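Local structure of Cas13d (uncultured Ruminococcus sp, 6IV9) at residues Asp147-Lys152 with Gly898-Arg903; Glu784-Asp787 with Glu791-Asn794. The protein is a CRISPR RNA-guided ribonuclease that binds crRNA and uses two HEPN domains for crRNA maturation and target cleavage. The protein carries 2 engineered substitutions. All blocks are in the same frame, centred on the assembly; numbering follows the deposited sequence.

Contact 1. Residues Asp147-Lys152 with Gly898-Arg903; sequences DMLGLK and GYNIPR. With nucleotides of chain B.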
loop_
_atom_site.group_PDB
_atom_site.type_symbol
_atom_site.label_atom_id
_atom_site.label_comp_id
_atom_site.label_asym_id
_atom_site.label_seq_id
_atom_site.Cartn_x
_atom_site.Cartn_y
_atom_site.Cartn_z
ATOM N N ASP A 147 16.441 11.535 19.383
ATOM C CA ASP A 147 15.385 11.677 18.351
ATOM C C ASP A 147 14.741 13.065 18.477
ATOM O O ASP A 147 14.799 13.634 19.535
ATOM C CB ASP A 147 14.404 10.512 18.364
ATOM C CG ASP A 147 13.580 10.469 19.629
ATOM O OD1 ASP A 147 14.105 10.866 20.665
ATOM O OD2 ASP A 147 12.432 10.037 19.557
ATOM N N MET A 148 14.117 13.551 17.410
ATOM C CA MET A 148 13.507 14.904 17.413
ATOM C C MET A 148 12.382 15.004 18.456
ATOM O O MET A 148 12.191 16.057 18.960
ATOM C CB MET A 148 13.001 15.305 16.023
ATOM C CG MET A 148 14.105 15.528 15.017
ATOM S SD MET A 148 15.287 16.816 15.442
ATOM C CE MET A 148 14.259 18.262 15.268
ATOM N N LEU A 149 11.618 13.943 18.662
ATOM C CA LEU A 149 10.497 13.943 19.637
ATOM C C LEU A 149 11.009 13.874 21.078
ATOM O O LEU A 149 10.281 14.229 21.956
ATOM C CB LEU A 149 9.626 12.725 19.356
ATOM C CG LEU A 149 8.297 12.938 18.646
ATOM C CD1 LEU A 149 8.169 14.275 17.965
ATOM C CD2 LEU A 149 8.001 11.790 17.717
ATOM N N GLY A 150 12.221 13.381 21.278
ATOM C CA GLY A 150 12.751 13.204 22.634
ATOM C C GLY A 150 12.207 11.952 23.298
ATOM O O GLY A 150 12.252 11.881 24.496
ATOM N N LEU A 151 11.726 10.993 22.519
ATOM C CA LEU A 151 11.142 9.752 23.088
ATOM C C LEU A 151 12.091 8.559 22.970
ATOM O O LEU A 151 11.676 7.476 23.276
ATOM C CB LEU A 151 9.831 9.476 22.363
ATOM C CG LEU A 151 8.768 10.534 22.587
ATOM C CD1 LEU A 151 7.581 10.290 21.690
ATOM C CD2 LEU A 151 8.357 10.565 24.042
ATOM N N LYS A 152 13.339 8.794 22.609
ATOM C CA LYS A 152 14.283 7.672 22.403
ATOM C C LYS A 152 14.402 6.831 23.672
ATOM O O LYS A 152 14.344 5.643 23.562
ATOM C CB LYS A 152 15.657 8.247 22.056
ATOM C CG LYS A 152 16.799 7.264 21.921
ATOM C CD LYS A 152 18.046 7.951 21.444
ATOM C CE LYS A 152 19.248 7.056 21.270
ATOM N NZ LYS A 152 19.726 6.500 22.550
ATOM N N GLY A 898 0.768 19.464 15.600
ATOM C CA GLY A 898 1.769 20.541 15.618
ATOM C C GLY A 898 3.087 20.145 16.253
ATOM O O GLY A 898 4.086 20.672 15.855
ATOM N N TYR A 899 3.068 19.216 17.194
ATOM C CA TYR A 899 4.292 18.778 17.903
ATOM C C TYR A 899 5.295 18.137 16.933
ATOM O O TYR A 899 6.445 18.074 17.281
ATOM C CB TYR A 899 3.927 17.894 19.087
ATOM C CG TYR A 899 3.454 16.544 18.648
ATOM C CD1 TYR A 899 2.150 16.342 18.252
ATOM C CD2 TYR A 899 4.330 15.485 18.576
ATOM C CE1 TYR A 899 1.721 15.104 17.825
ATOM C CE2 TYR A 899 3.923 14.241 18.154
ATOM C CZ TYR A 899 2.617 14.056 17.763
ATOM O OH TYR A 899 2.213 12.845 17.338
ATOM N N ASN A 900 4.832 17.543 15.839
ATOM C CA ASN A 900 5.745 17.008 14.799
ATOM C C ASN A 900 5.690 18.038 13.673
ATOM O O ASN A 900 4.766 18.001 12.889
ATOM C CB ASN A 900 5.335 15.614 14.335
ATOM C CG ASN A 900 6.366 14.977 13.436
ATOM O OD1 ASN A 900 6.733 15.535 12.430
ATOM N ND2 ASN A 900 6.847 13.816 13.809
ATOM N N ILE A 901 6.667 18.925 13.625
ATOM C CA ILE A 901 6.596 20.069 12.681
ATOM C C ILE A 901 6.539 19.618 11.219
ATOM O O ILE A 901 5.740 20.161 10.506
ATOM C CB ILE A 901 7.741 21.051 12.962
ATOM C CG1 ILE A 901 7.477 21.815 14.255
ATOM C CG2 ILE A 901 7.942 21.982 11.796
ATOM C CD1 ILE A 901 6.332 22.756 14.150
ATOM N N PRO A 902 7.376 18.680 10.748
ATOM C CA PRO A 902 7.317 18.263 9.359
ATOM C C PRO A 902 5.950 17.656 9.014
ATOM O O PRO A 902 5.468 17.931 7.978
ATOM C CB PRO A 902 8.458 17.249 9.248
ATOM C CG PRO A 902 9.396 17.664 10.325
ATOM C CD PRO A 902 8.482 18.074 11.457
ATOM N N ARG A 903 5.402 16.833 9.892
ATOM C CA ARG A 903 4.072 16.261 9.600
ATOM C C ARG A 903 3.047 17.400 9.549
ATOM O O ARG A 903 2.342 17.494 8.587
ATOM C CB ARG A 903 3.671 15.229 10.655
ATOM C CG ARG A 903 2.296 14.627 10.431
ATOM C CD ARG A 903 1.926 13.446 11.300
ATOM N NE ARG A 903 2.853 12.343 11.274
ATOM C CZ ARG A 903 3.578 11.972 12.305
ATOM N NH1 ARG A 903 3.424 12.571 13.461
ATOM N NH2 ARG A 903 4.474 11.023 12.181
ATOM P P U B 25 14.803 11.497 14.237
ATOM O OP1 U B 25 16.075 12.272 14.184
ATOM O OP2 U B 25 13.647 11.985 14.979
ATOM O "O5'" U B 25 14.458 11.408 12.706
ATOM C "C5'" U B 25 13.117 11.066 12.309
ATOM C "C4'" U B 25 12.354 12.309 11.903
ATOM O "O4'" U B 25 13.189 13.023 10.986
ATOM C "C3'" U B 25 11.107 12.023 11.055
ATOM O "O3'" U B 25 9.958 11.836 11.823
ATOM C "C2'" U B 25 10.941 13.276 10.221
ATOM O "O2'" U B 25 10.143 14.210 10.917
ATOM C "C1'" U B 25 12.364 13.854 10.186
ATOM N N1 U B 25 12.931 13.904 8.845
ATOM C C2 U B 25 12.442 14.901 8.031
ATOM O O2 U B 25 11.516 15.604 8.354
ATOM N N3 U B 25 13.041 14.993 6.814
ATOM C C4 U B 25 14.097 14.246 6.349
ATOM O O4 U B 25 14.541 14.468 5.228
ATOM C C5 U B 25 14.535 13.221 7.237
ATOM C C6 U B 25 13.935 13.077 8.421
ATOM P P A B 27 4.263 10.885 8.400
ATOM O OP1 A B 27 2.843 11.252 8.718
ATOM O OP2 A B 27 5.049 10.260 9.463
ATOM O "O5'" A B 27 4.446 9.845 7.238
ATOM C "C5'" A B 27 3.706 10.086 6.022
ATOM C "C4'" A B 27 3.981 8.998 5.057
ATOM O "O4'" A B 27 3.219 9.204 3.867
ATOM C "C3'" A B 27 5.429 8.942 4.567
ATOM O "O3'" A B 27 6.110 7.845 5.142
ATOM C "C2'" A B 27 5.311 8.714 3.047
ATOM O "O2'" A B 27 6.086 7.606 2.611
ATOM C "C1'" A B 27 3.805 8.464 2.869
ATOM N N9 A B 27 3.281 8.905 1.587
ATOM C C8 A B 27 2.560 8.110 0.734
ATOM N N7 A B 27 2.274 8.681 -0.403
ATOM C C5 A B 27 2.830 9.950 -0.291
ATOM C C6 A B 27 2.845 11.057 -1.158
ATOM N N6 A B 27 2.289 11.051 -2.374
ATOM N N1 A B 27 3.512 12.166 -0.754
ATOM C C2 A B 27 4.064 12.166 0.464
ATOM N N3 A B 27 4.061 11.210 1.388
ATOM C C4 A B 27 3.434 10.109 0.939
ATOM P P A B 26 8.769 10.927 11.326
ATOM O OP1 A B 26 7.721 10.969 12.365
ATOM O OP2 A B 26 9.306 9.683 10.745
ATOM O "O5'" A B 26 8.216 11.719 10.057
ATOM C "C5'" A B 26 7.373 12.850 10.170
ATOM C "C4'" A B 26 6.990 13.349 8.804
ATOM O "O4'" A B 26 8.205 13.762 8.133
ATOM C "C3'" A B 26 6.403 12.357 7.797
ATOM O "O3'" A B 26 4.963 12.233 7.913
ATOM C "C2'" A B 26 6.779 12.973 6.437
ATOM O "O2'" A B 26 5.678 13.644 5.776
ATOM C "C1'" A B 26 7.899 13.970 6.788
ATOM N N9 A B 26 9.118 13.756 6.008
ATOM C C8 A B 26 10.018 12.727 6.131
ATOM N N7 A B 26 10.934 12.713 5.196
ATOM C C5 A B 26 10.649 13.838 4.436
ATOM C C6 A B 26 11.231 14.366 3.281
ATOM N N6 A B 26 12.339 13.876 2.718
ATOM N N1 A B 26 10.640 15.443 2.714
ATOM C C2 A B 26 9.562 15.958 3.306
ATOM N N3 A B 26 8.884 15.507 4.359
ATOM C C4 A B 26 9.524 14.481 4.923
#
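Leu149 meets Tyr899 at the rim of the phenol ring: CD1 of Leu149 approaches CD2 of Tyr899 to 4.1 Å, near the ring plane, so the leucine abuts an edge and does not lie over a face. One ring face is taken by Asn900 CB, offset toward the rim, and Tyr899 OH is hydrogen-bonded to OD2 of Asp755. Asn900 works in two directions. With CG anti to the backbone N (chi1 -171°), its amide turns OD1 back to accept from Arg903 N at 3.1 Å, whereas ND2 makes a weak 3.3 Å bond to OP1 of A26 of chain B. This is an N-cap on helix 901-908, and the capped end faces the sugar-phosphate backbone of the crRNA. Arg903 grips the next phosphate with two bonds, from NE to OP1 of A27 of chain B (2.8 Å) and from NH2 to OP2 of A27 of chain B (2.9 Å); OP1 lies in the guanidinium plane, and the bend at chi3 (-55°) turns the group to that phosphate. With an alanine at Asn900, Arg903 N would probably lose its capping acceptor and OP1 of A26 of chain B the weak bond from ND2. On 147-152 the hydrogen bond to RNA comes from the backbone: Met148 N donates nearly straight (171°) to OP2 of U25 of chain B at 2.9 Å, and Met148 CB and CG pack at the same phosphate oxygen. The turn carrying Met148 is closed by Gly150 N bonded to Asp147 O, while Asp147 OD1 accepts from Lys152 N, met from above the carboxylate plane, at 2.9 Å.

Contact 2. Residues Glu784-Asp787 with Glu791-Asn794; sequences ELCD and ESSN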
loop_
_atom_site.group_PDB
_atom_site.type_symbol
_atom_site.label_atom_id
_atom_site.label_comp_id
_atom_site.label_asym_id
_atom_site.label_seq_id
_atom_site.Cartn_x
_atom_site.Cartn_y
_atom_site.Cartn_z
ATOM N N GLU A 784 3.841 25.124 25.540
ATOM C CA GLU A 784 3.918 25.873 26.818
ATOM C C GLU A 784 5.247 25.576 27.516
ATOM O O GLU A 784 5.851 26.501 28.021
ATOM C CB GLU A 784 2.782 25.425 27.728
ATOM C CG GLU A 784 1.436 26.010 27.367
ATOM C CD GLU A 784 0.266 25.432 28.148
ATOM O OE1 GLU A 784 -0.846 25.899 27.944
ATOM O OE2 GLU A 784 0.473 24.512 28.943
ATOM N N LEU A 785 5.670 24.316 27.528
ATOM C CA LEU A 785 6.939 23.918 28.180
ATOM C C LEU A 785 8.116 24.588 27.477
ATOM O O LEU A 785 9.048 24.953 28.157
ATOM C CB LEU A 785 7.077 22.399 28.189
ATOM C CG LEU A 785 6.069 21.679 29.068
ATOM C CD1 LEU A 785 6.136 20.186 28.859
ATOM C CD2 LEU A 785 6.288 22.031 30.523
ATOM N N CYS A 786 8.068 24.717 26.158
ATOM C CA CYS A 786 9.198 25.376 25.471
ATOM C C CYS A 786 9.286 26.827 25.940
ATOM O O CYS A 786 10.374 27.310 26.111
ATOM C CB CYS A 786 9.012 25.369 23.963
ATOM S SG CYS A 786 9.319 23.755 23.214
ATOM N N ASP A 787 8.148 27.499 26.035
ATOM C CA ASP A 787 8.125 28.921 26.456
ATOM C C ASP A 787 8.541 29.093 27.926
ATOM O O ASP A 787 9.316 29.988 28.189
ATOM C CB ASP A 787 6.762 29.567 26.196
ATOM C CG ASP A 787 6.255 29.510 24.759
ATOM O OD1 ASP A 787 7.074 29.541 23.826
ATOM O OD2 ASP A 787 5.035 29.449 24.594
ATOM N N GLU A 791 14.836 23.137 29.633
ATOM C CA GLU A 791 14.955 21.775 29.073
ATOM C C GLU A 791 13.724 21.493 28.199
ATOM O O GLU A 791 12.674 22.041 28.491
ATOM C CB GLU A 791 15.147 20.804 30.233
ATOM C CG GLU A 791 13.902 20.056 30.656
ATOM C CD GLU A 791 12.676 20.808 31.154
ATOM O OE1 GLU A 791 11.634 20.777 30.443
ATOM O OE2 GLU A 791 12.720 21.360 32.278
ATOM N N SER A 792 13.890 20.757 27.103
ATOM C CA SER A 792 12.712 20.378 26.286
ATOM C C SER A 792 12.902 19.003 25.652
ATOM O O SER A 792 13.898 18.808 24.986
ATOM C CB SER A 792 12.401 21.387 25.241
ATOM O OG SER A 792 11.337 20.938 24.430
ATOM N N SER A 793 11.951 18.109 25.863
ATOM C CA SER A 793 12.002 16.785 25.210
ATOM C C SER A 793 11.844 16.941 23.695
ATOM O O SER A 793 12.633 16.406 22.968
ATOM C CB SER A 793 10.907 15.939 25.748
ATOM O OG SER A 793 11.346 15.226 26.872
ATOM N N ASN A 794 10.865 17.729 23.275
ATOM C CA ASN A 794 10.551 17.899 21.838
ATOM C C ASN A 794 11.465 18.955 21.216
ATOM O O ASN A 794 11.340 20.102 21.549
ATOM C CB ASN A 794 9.082 18.276 21.685
ATOM C CG ASN A 794 8.640 18.326 20.249
ATOM O OD1 ASN A 794 9.105 19.152 19.496
ATOM N ND2 ASN A 794 7.750 17.439 19.878
#
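Cys786 and Ser792 bring the two backbones closest, with their CA atoms 6.2 Å apart, as the chain turns back on the helix it has just left. The arrangement is a helix-loop-helix connection: residues 784-787 belong to helix 777-788, the loop 791-794 follows, and helix 795-799 comes next. Glu791 and Ser792 are extended, after which Ser793 adopts helical angles and bends the chain before Asn794. No hydrogen bond joins the two segments, so this is packing between a helix flank and the loop leaving it. Its centre is the approach of Cys786 SG to Ser792 OG at 3.7 Å, a van der Waals contact. The sulfur stands beside its own backbone N, anti to the carbonyl carbon, and the Cys786 side chain also packs on Leu797 of the following helix. Two polar bonds tie that helix in: Asn794 is the N-cap of helix 795-799, with OD1 accepting from Leu797 N, and Lys798 NZ is hydrogen-bonded to Cys786 O. Ser792 has OG anti to its backbone N (chi1 176°), which puts the hydroxyl near both the cysteine sulfur and the carbonyl oxygen two residues on, the two lying roughly at right angles about OG. The hydroxyl donates to that carbonyl: Ser792 OG meets Asn794 O at 3.0 Å, coming in from above the carbonyl plane, 42° out of it.

How the contacts relate
The two contacts have centres about 12 Å apart, on the same side of the chain's centre. Along the sequence contact 2 is nested inside contact 1: 147-152 comes first, then 784-787 and 791-794, and 898-903 closes the loop. Asn794 joins them directly, since its ND2 probably bonds to Tyr899 O at 3.0 Å and packs on Leu149 CD1 at 3.7 Å. Two helices are shared: Phe796 of 795-799 packs against contact 1 and Leu797 against contact 2, while 777-788 carries Cys786 and receives Tyr899 on Leu778 and Leu782. Contact 1 bonds the phosphates of U25, A26 and A27 of chain B; contact 2 does not touch the RNA, its nearest atom about 9 Å away.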